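Long-range contact in member of DUF4221 family (Bacteroides vulgatus, PDB 3S9J), which is of unknown function but folds as a six-bladed beta-propeller: residues 202-213 with 268-279. Sequence-based numbering, arbitrary orientation.
Sequences SYDYNYKESRLV and WHIMYDKYRNVY. With FMT (formic acid), chain H.
Strands 202-206 and 268-273 run nearly parallel, 7° apart in direction with axes 5.5 Å apart at their closest, and Ser202, Tyr203 and Asp204 lie level with His269, Ile270 and Met271. Each is the first strand of its own four-stranded antiparallel sheet, so the contact joins two neighbouring blades of the six-bladed beta-propeller. Between these two segments no backbone-to-backbone bonds form; side chains make the links, two of them to backbone N-H groups. Ser202 OG accepts from Ile270 N at 3.0 Å and also bonds to the backbone O of Asn135. Two residues on, Asp204 OD2 accepts from Tyr272 N at 2.8 Å, almost straight but from above the carboxylate plane. Between these bonds, Ile270 CG2 packs 3.6 Å from Tyr203 CA, while its CG1 meets Val213 CG1. The Asn206 amide stacks on one face of the Tyr272 ring, their planes 12° apart. With CG anti to the backbone N (chi1 177°), the Tyr272 ring reaches out flat against this amide, and its OH donates to Asn277 OD1 at 2.6 Å. Replacing Tyr272 by alanine would remove the ring stacked on Asn206; this would probably open a gap against one face of the amide and cost Asn277 OD1 its phenol donor. A water also links Asn277 OD1 to Asn206 ND2. The same ND2 donates to Tyr279 OH at 3.1 Å, with the hydroxyl oxygen lying in the amide plane.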
ATOM      1  N   SER A 202       4.632   5.276   0.609  1.00 21.94           N
ATOM      2  CA  SER A 202       3.374   4.842   0.033  1.00 22.61           C
ATOM      3  C   SER A 202       3.055   5.767  -1.124  1.00 22.23           C
ATOM      4  O   SER A 202       3.564   6.891  -1.207  1.00 25.64           O
ATOM      5  CB  SER A 202       2.280   4.885   1.121  1.00 22.25           C
ATOM      6  OG  SER A 202       0.962   4.625   0.620  1.00 22.36           O
ATOM      7  N   TYR A 203       2.228   5.317  -2.054  1.00 22.62           N
ATOM      8  CA  TYR A 203       1.865   6.183  -3.180  1.00 23.44           C
ATOM      9  C   TYR A 203       0.477   5.786  -3.653  1.00 24.20           C
ATOM     10  O   TYR A 203      -0.017   4.695  -3.364  1.00 23.62           O
ATOM     11  CB  TYR A 203       2.899   6.095  -4.329  1.00 23.11           C
ATOM     12  CG  TYR A 203       2.993   4.746  -4.995  1.00 23.54           C
ATOM     13  CD1 TYR A 203       3.816   3.767  -4.491  1.00 21.50           C
ATOM     14  CD2 TYR A 203       2.245   4.457  -6.124  1.00 23.71           C
ATOM     15  CE1 TYR A 203       3.904   2.500  -5.057  1.00 23.19           C
ATOM     16  CE2 TYR A 203       2.310   3.219  -6.721  1.00 24.15           C
ATOM     17  CZ  TYR A 203       3.123   2.227  -6.187  1.00 22.74           C
ATOM     18  OH  TYR A 203       3.200   0.997  -6.769  1.00 25.06           O
ATOM     19  N   ASP A 204      -0.139   6.680  -4.391  1.00 25.18           N
ATOM     20  CA  ASP A 204      -1.360   6.368  -5.088  1.00 25.38           C
ATOM     21  C   ASP A 204      -1.391   7.162  -6.385  1.00 26.38           C
ATOM     22  O   ASP A 204      -0.633   8.116  -6.562  1.00 25.74           O
ATOM     23  CB  ASP A 204      -2.591   6.659  -4.228  1.00 24.73           C
ATOM     24  CG  ASP A 204      -3.775   5.723  -4.527  1.00 28.70           C
ATOM     25  OD1 ASP A 204      -3.791   5.050  -5.594  1.00 27.15           O
ATOM     26  OD2 ASP A 204      -4.685   5.643  -3.665  1.00 27.75           O
ATOM     27  N   TYR A 205      -2.262   6.737  -7.290  1.00 26.86           N
ATOM     28  CA  TYR A 205      -2.353   7.340  -8.609  1.00 26.46           C
ATOM     29  C   TYR A 205      -3.793   7.766  -8.874  1.00 26.81           C
ATOM     30  O   TYR A 205      -4.701   6.972  -8.760  1.00 27.55           O
ATOM     31  CB  TYR A 205      -1.861   6.390  -9.700  1.00 27.72           C
ATOM     32  CG  TYR A 205      -1.599   7.105 -11.026  1.00 27.81           C
ATOM     33  CD1 TYR A 205      -0.431   7.818 -11.228  1.00 28.01           C
ATOM     34  CD2 TYR A 205      -2.519   7.057 -12.079  1.00 31.07           C
ATOM     35  CE1 TYR A 205      -0.181   8.465 -12.402  1.00 30.66           C
ATOM     36  CE2 TYR A 205      -2.266   7.710 -13.270  1.00 33.61           C
ATOM     37  CZ  TYR A 205      -1.096   8.403 -13.426  1.00 32.69           C
ATOM     38  OH  TYR A 205      -0.821   9.039 -14.616  1.00 34.91           O
ATOM     39  N   ASN A 206      -3.954   9.025  -9.235  1.00 28.95           N
ATOM     40  CA  ASN A 206      -5.238   9.668  -9.490  1.00 30.12           C
ATOM     41  C   ASN A 206      -5.402   9.696 -11.008  1.00 32.28           C
ATOM     42  O   ASN A 206      -4.734  10.464 -11.695  1.00 32.79           O
ATOM     43  CB  ASN A 206      -5.161  11.075  -8.864  1.00 29.69           C
ATOM     44  CG  ASN A 206      -6.286  12.016  -9.291  1.00 33.31           C
ATOM     45  OD1 ASN A 206      -6.997  11.780 -10.267  1.00 35.77           O
ATOM     46  ND2 ASN A 206      -6.426  13.112  -8.553  1.00 34.11           N
ATOM     47  N   TYR A 207      -6.244   8.814 -11.529  1.00 31.51           N
ATOM     48  CA  TYR A 207      -6.409   8.687 -12.986  1.00 32.00           C
ATOM     49  C   TYR A 207      -7.170   9.854 -13.591  1.00 34.13           C
ATOM     50  O   TYR A 207      -6.959  10.198 -14.745  1.00 37.40           O
ATOM     51  CB  TYR A 207      -7.076   7.372 -13.367  1.00 32.28           C
ATOM     52  CG  TYR A 207      -6.158   6.159 -13.218  1.00 30.91           C
ATOM     53  CD1 TYR A 207      -5.260   5.815 -14.239  1.00 31.44           C
ATOM     54  CD2 TYR A 207      -6.210   5.353 -12.088  1.00 32.01           C
ATOM     55  CE1 TYR A 207      -4.432   4.724 -14.128  1.00 30.64           C
ATOM     56  CE2 TYR A 207      -5.369   4.249 -11.955  1.00 29.99           C
ATOM     57  CZ  TYR A 207      -4.496   3.929 -12.996  1.00 32.55           C
ATOM     58  OH  TYR A 207      -3.657   2.841 -12.899  1.00 32.45           O
ATOM     59  N   LYS A 208      -8.046  10.464 -12.804  1.00 33.81           N
ATOM     60  CA  LYS A 208      -8.775  11.658 -13.251  1.00 37.14           C
ATOM     61  C   LYS A 208      -7.818  12.749 -13.726  1.00 38.69           C
ATOM     62  O   LYS A 208      -8.026  13.366 -14.779  1.00 39.06           O
ATOM     63  CB  LYS A 208      -9.635  12.187 -12.094  1.00 38.08           C
ATOM     64  CG  LYS A 208     -10.455  13.481 -12.381  1.00 42.72           C
ATOM     65  CD  LYS A 208     -10.967  14.073 -11.040  1.00 46.99           C
ATOM     66  CE  LYS A 208     -11.422  15.510 -11.149  1.00 57.25           C
ATOM     67  NZ  LYS A 208     -12.872  15.597 -11.456  1.00 62.91           N
ATOM     68  N   GLU A 209      -6.785  13.021 -12.932  1.00 36.96           N
ATOM     69  CA  GLU A 209      -5.841  14.105 -13.232  1.00 37.79           C
ATOM     70  C   GLU A 209      -4.492  13.589 -13.713  1.00 37.07           C
ATOM     71  O   GLU A 209      -3.585  14.392 -13.920  1.00 39.94           O
ATOM     72  CB  GLU A 209      -5.616  14.993 -11.996  1.00 38.27           C
ATOM     73  CG  GLU A 209      -6.865  15.626 -11.421  1.00 39.68           C
ATOM     74  CD  GLU A 209      -7.512  16.640 -12.369  1.00 47.47           C
ATOM     75  OE1 GLU A 209      -6.850  17.077 -13.333  1.00 44.93           O
ATOM     76  OE2 GLU A 209      -8.679  16.996 -12.135  1.00 51.59           O
ATOM     77  N   SER A 210      -4.354  12.273 -13.879  1.00 36.28           N
ATOM     78  CA  SER A 210      -3.081  11.653 -14.273  1.00 36.66           C
ATOM     79  C   SER A 210      -1.959  12.121 -13.346  1.00 35.59           C
ATOM     80  O   SER A 210      -0.937  12.693 -13.769  1.00 36.09           O
ATOM     81  CB  SER A 210      -2.788  11.943 -15.758  1.00 38.86           C
ATOM     82  OG  SER A 210      -3.645  11.139 -16.542  1.00 38.61           O
ATOM     83  N   ARG A 211      -2.180  11.872 -12.056  1.00 33.54           N
ATOM     84  CA  ARG A 211      -1.412  12.501 -11.001  1.00 32.55           C
ATOM     85  C   ARG A 211      -0.947  11.450  -9.981  1.00 31.37           C
ATOM     86  O   ARG A 211      -1.747  10.707  -9.431  1.00 31.67           O
ATOM     87  CB  ARG A 211      -2.285  13.572 -10.326  1.00 33.01           C
ATOM     88  CG  ARG A 211      -1.701  14.257  -9.127  1.00 34.28           C
ATOM     89  CD  ARG A 211      -2.571  15.433  -8.702  1.00 36.21           C
ATOM     90  NE  ARG A 211      -2.428  16.533  -9.658  1.00 36.31           N
ATOM     91  CZ  ARG A 211      -3.326  17.480  -9.882  1.00 43.63           C
ATOM     92  NH1 ARG A 211      -4.473  17.506  -9.215  1.00 39.89           N
ATOM     93  NH2 ARG A 211      -3.070  18.407 -10.791  1.00 45.01           N
ATOM     94  N   LEU A 212       0.359  11.446  -9.740  1.00 31.14           N
ATOM     95  CA  LEU A 212       1.012  10.540  -8.815  1.00 28.06           C
ATOM     96  C   LEU A 212       1.303  11.308  -7.544  1.00 28.39           C
ATOM     97  O   LEU A 212       1.831  12.415  -7.593  1.00 27.87           O
ATOM     98  CB  LEU A 212       2.323  10.067  -9.392  1.00 29.57           C
ATOM     99  CG  LEU A 212       3.231   9.191  -8.520  1.00 27.12           C
ATOM    100  CD1 LEU A 212       2.545   7.862  -8.151  1.00 26.82           C
ATOM    101  CD2 LEU A 212       4.554   8.945  -9.275  1.00 30.20           C
ATOM    102  N   VAL A 213       0.993  10.694  -6.409  1.00 29.39           N
ATOM    103  CA  VAL A 213       1.238  11.295  -5.086  1.00 28.35           C
ATOM    104  C   VAL A 213       2.006  10.254  -4.264  1.00 26.72           C
ATOM    105  O   VAL A 213       1.589   9.103  -4.207  1.00 27.69           O
ATOM    106  CB  VAL A 213      -0.088  11.665  -4.380  1.00 28.87           C
ATOM    107  CG1 VAL A 213       0.199  12.360  -3.011  1.00 28.41           C
ATOM    108  CG2 VAL A 213      -0.969  12.534  -5.321  1.00 37.06           C
ATOM    109  N   TRP A 268       2.014   6.519   7.080  1.00 24.57           N
ATOM    110  CA  TRP A 268       1.807   5.218   6.434  1.00 22.95           C
ATOM    111  C   TRP A 268       1.096   5.454   5.093  1.00 24.19           C
ATOM    112  O   TRP A 268       1.658   6.169   4.266  1.00 23.84           O
ATOM    113  CB  TRP A 268       1.138   4.191   7.369  1.00 21.14           C
ATOM    114  CG  TRP A 268       1.388   2.764   6.963  1.00 21.13           C
ATOM    115  CD1 TRP A 268       0.468   1.858   6.528  1.00 21.31           C
ATOM    116  CD2 TRP A 268       2.642   2.098   6.950  1.00 20.56           C
ATOM    117  NE1 TRP A 268       1.075   0.665   6.253  1.00 21.66           N
ATOM    118  CE2 TRP A 268       2.414   0.783   6.490  1.00 21.29           C
ATOM    119  CE3 TRP A 268       3.953   2.484   7.262  1.00 22.94           C
ATOM    120  CZ2 TRP A 268       3.427  -0.142   6.364  1.00 21.37           C
ATOM    121  CZ3 TRP A 268       4.969   1.539   7.127  1.00 24.12           C
ATOM    122  CH2 TRP A 268       4.695   0.241   6.678  1.00 23.64           C
ATOM    123  N   HIS A 269      -0.108   4.907   4.865  1.00 23.60           N
ATOM    124  CA  HIS A 269      -0.752   5.038   3.564  1.00 23.62           C
ATOM    125  C   HIS A 269      -0.943   6.490   3.132  1.00 24.11           C
ATOM    126  O   HIS A 269      -1.291   7.363   3.948  1.00 23.84           O
ATOM    127  CB  HIS A 269      -2.174   4.467   3.542  1.00 23.10           C
ATOM    128  CG  HIS A 269      -2.334   3.090   4.097  1.00 21.68           C
ATOM    129  ND1 HIS A 269      -1.731   1.977   3.540  1.00 23.29           N
ATOM    130  CD2 HIS A 269      -3.152   2.637   5.071  1.00 22.06           C
ATOM    131  CE1 HIS A 269      -2.143   0.902   4.184  1.00 25.16           C
ATOM    132  NE2 HIS A 269      -2.999   1.276   5.127  1.00 21.28           N
ATOM    133  N   ILE A 270      -0.781   6.728   1.837  1.00 23.25           N
ATOM    134  CA  ILE A 270      -1.467   7.827   1.178  1.00 26.60           C
ATOM    135  C   ILE A 270      -2.463   7.190   0.199  1.00 24.43           C
ATOM    136  O   ILE A 270      -2.112   6.321  -0.591  1.00 25.59           O
ATOM    137  CB  ILE A 270      -0.489   8.856   0.514  1.00 28.04           C
ATOM    138  CG1 ILE A 270      -1.248  10.068  -0.094  1.00 29.64           C
ATOM    139  CG2 ILE A 270       0.403   8.190  -0.538  1.00 27.13           C
ATOM    140  CD1 ILE A 270      -1.950  10.954   0.959  1.00 27.26           C
HETATM  141  N   MSE A 271      -3.718   7.628   0.262  1.00 25.01           N
HETATM  142  CA  MSE A 271      -4.786   7.014  -0.514  1.00 26.06           C
HETATM  143  C   MSE A 271      -5.634   8.081  -1.180  1.00 28.35           C
HETATM  144  O   MSE A 271      -6.092   9.016  -0.526  1.00 29.88           O
HETATM  145  CB  MSE A 271      -5.676   6.148   0.381  1.00 26.59           C
HETATM  146  CG  MSE A 271      -4.958   5.111   1.094  1.00 32.47           C
HETATM  147 SE   MSE A 271      -6.224   4.016   2.115  0.75 32.47          SE
HETATM  148  CE  MSE A 271      -7.385   3.640   1.085  1.00 15.82           C
ATOM    149  N   TYR A 272      -5.869   7.916  -2.479  1.00 26.22           N
ATOM    150  CA  TYR A 272      -6.763   8.788  -3.214  1.00 26.94           C
ATOM    151  C   TYR A 272      -8.171   8.228  -3.180  1.00 27.00           C
ATOM    152  O   TYR A 272      -8.365   7.035  -3.345  1.00 26.20           O
ATOM    153  CB  TYR A 272      -6.302   8.909  -4.674  1.00 28.58           C
ATOM    154  CG  TYR A 272      -7.221   9.752  -5.517  1.00 29.20           C
ATOM    155  CD1 TYR A 272      -7.526  11.033  -5.143  1.00 30.46           C
ATOM    156  CD2 TYR A 272      -7.754   9.270  -6.694  1.00 31.00           C
ATOM    157  CE1 TYR A 272      -8.384  11.814  -5.903  1.00 33.44           C
ATOM    158  CE2 TYR A 272      -8.619  10.056  -7.472  1.00 29.43           C
ATOM    159  CZ  TYR A 272      -8.923  11.317  -7.075  1.00 34.78           C
ATOM    160  OH  TYR A 272      -9.775  12.131  -7.811  1.00 35.34           O
ATOM    161  N   ASP A 273      -9.147   9.099  -2.930  1.00 27.34           N
ATOM    162  CA  ASP A 273     -10.563   8.761  -2.942  1.00 29.34           C
ATOM    163  C   ASP A 273     -11.145   9.309  -4.257  1.00 31.09           C
ATOM    164  O   ASP A 273     -11.368  10.528  -4.384  1.00 33.11           O
ATOM    165  CB  ASP A 273     -11.235   9.418  -1.722  1.00 30.03           C
ATOM    166  CG  ASP A 273     -12.724   9.124  -1.606  1.00 32.67           C
ATOM    167  OD1 ASP A 273     -13.394   8.872  -2.647  1.00 30.87           O
ATOM    168  OD2 ASP A 273     -13.217   9.155  -0.439  1.00 29.61           O
ATOM    169  N   LYS A 274     -11.370   8.404  -5.216  1.00 30.60           N
ATOM    170  CA  LYS A 274     -11.842   8.758  -6.574  1.00 33.98           C
ATOM    171  C   LYS A 274     -13.295   9.225  -6.584  1.00 33.55           C
ATOM    172  O   LYS A 274     -13.711   9.870  -7.531  1.00 35.45           O
ATOM    173  CB  LYS A 274     -11.651   7.581  -7.567  1.00 33.28           C
ATOM    174  CG  LYS A 274     -12.524   6.332  -7.319  1.00 36.30           C
ATOM    175  CD  LYS A 274     -12.020   5.048  -8.090  1.00 43.45           C
ATOM    176  CE  LYS A 274     -12.488   3.703  -7.393  1.00 42.93           C
ATOM    177  NZ  LYS A 274     -12.302   2.299  -8.067  1.00 33.27           N
ATOM    178  N   TYR A 275     -14.058   8.900  -5.537  1.00 31.18           N
ATOM    179  CA  TYR A 275     -15.486   9.236  -5.475  1.00 33.25           C
ATOM    180  C   TYR A 275     -15.699  10.638  -4.950  1.00 35.36           C
ATOM    181  O   TYR A 275     -16.507  11.385  -5.471  1.00 35.76           O
ATOM    182  CB  TYR A 275     -16.273   8.211  -4.650  1.00 32.55           C
ATOM    183  CG  TYR A 275     -16.152   6.815  -5.245  1.00 30.62           C
ATOM    184  CD1 TYR A 275     -16.889   6.462  -6.366  1.00 33.27           C
ATOM    185  CD2 TYR A 275     -15.272   5.880  -4.702  1.00 29.06           C
ATOM    186  CE1 TYR A 275     -16.761   5.202  -6.957  1.00 31.94           C
ATOM    187  CE2 TYR A 275     -15.149   4.590  -5.260  1.00 29.47           C
ATOM    188  CZ  TYR A 275     -15.890   4.256  -6.388  1.00 29.84           C
ATOM    189  OH  TYR A 275     -15.771   3.017  -6.952  1.00 29.70           O
ATOM    190  N   ARG A 276     -14.968  10.999  -3.909  1.00 35.74           N
ATOM    191  CA  ARG A 276     -15.114  12.323  -3.294  1.00 36.17           C
ATOM    192  C   ARG A 276     -14.006  13.304  -3.697  1.00 37.14           C
ATOM    193  O   ARG A 276     -14.082  14.485  -3.355  1.00 37.96           O
ATOM    194  CB  ARG A 276     -15.201  12.163  -1.771  1.00 36.93           C
ATOM    195  CG  ARG A 276     -16.585  11.725  -1.317  1.00 36.16           C
ATOM    196  CD  ARG A 276     -16.562  10.889  -0.092  1.00 38.08           C
ATOM    197  NE  ARG A 276     -15.911   9.628  -0.380  1.00 31.05           N
ATOM    198  CZ  ARG A 276     -16.526   8.528  -0.814  1.00 34.66           C
ATOM    199  NH1 ARG A 276     -17.857   8.487  -0.954  1.00 35.27           N
ATOM    200  NH2 ARG A 276     -15.797   7.456  -1.089  1.00 33.74           N
ATOM    201  N   ASN A 277     -13.014  12.830  -4.448  1.00 35.02           N
ATOM    202  CA  ASN A 277     -11.881  13.646  -4.896  1.00 35.53           C
ATOM    203  C   ASN A 277     -11.086  14.284  -3.729  1.00 35.53           C
ATOM    204  O   ASN A 277     -10.818  15.492  -3.706  1.00 36.12           O
ATOM    205  CB  ASN A 277     -12.367  14.719  -5.896  1.00 38.25           C
ATOM    206  CG  ASN A 277     -11.255  15.251  -6.788  1.00 39.10           C
ATOM    207  OD1 ASN A 277     -10.230  14.604  -6.994  1.00 42.65           O
ATOM    208  ND2 ASN A 277     -11.476  16.441  -7.357  1.00 38.82           N
ATOM    209  N   VAL A 278     -10.725  13.437  -2.770  1.00 31.99           N
ATOM    210  CA  VAL A 278      -9.927  13.811  -1.601  1.00 31.33           C
ATOM    211  C   VAL A 278      -8.823  12.780  -1.410  1.00 30.26           C
ATOM    212  O   VAL A 278      -8.814  11.758  -2.079  1.00 28.84           O
ATOM    213  CB  VAL A 278     -10.808  13.907  -0.314  1.00 33.82           C
ATOM    214  CG1 VAL A 278     -11.851  15.015  -0.444  1.00 33.28           C
ATOM    215  CG2 VAL A 278     -11.486  12.582  -0.017  1.00 29.97           C
ATOM    216  N   TYR A 279      -7.884  13.076  -0.522  1.00 30.53           N
ATOM    217  CA  TYR A 279      -6.824  12.141  -0.156  1.00 28.01           C
ATOM    218  C   TYR A 279      -6.867  11.876   1.334  1.00 29.41           C
ATOM    219  O   TYR A 279      -7.243  12.750   2.117  1.00 29.25           O
ATOM    220  CB  TYR A 279      -5.446  12.697  -0.515  1.00 29.27           C
ATOM    221  CG  TYR A 279      -5.273  13.011  -1.977  1.00 28.54           C
ATOM    222  CD1 TYR A 279      -5.729  14.227  -2.506  1.00 32.29           C
ATOM    223  CD2 TYR A 279      -4.662  12.094  -2.838  1.00 33.46           C
ATOM    224  CE1 TYR A 279      -5.586  14.511  -3.879  1.00 32.81           C
ATOM    225  CE2 TYR A 279      -4.506  12.375  -4.193  1.00 34.55           C
ATOM    226  CZ  TYR A 279      -4.971  13.572  -4.705  1.00 33.45           C
ATOM    227  OH  TYR A 279      -4.821  13.848  -6.040  1.00 30.17           O
TER
HETATM  228  C   FMT H 406      -2.857   7.569 -17.482  1.00 53.87           C
HETATM  229  O1  FMT H 406      -2.522   8.307 -16.550  1.00 48.05           O
HETATM  230  O2  FMT H 406      -3.477   6.508 -17.337  1.00 55.00           O
HETATM  231  O   HOH W   1      -7.109   4.512  -2.700  1.00 40.77           O
HETATM  232  O   HOH W   2      -7.876  15.679  -8.079  1.00 38.72           O
HETATM  233  O   HOH W   3      -9.268  17.770  -9.356  1.00 45.99           O
HETATM  234  O   HOH W   4      -5.677  16.236  -6.837  1.00 35.81           O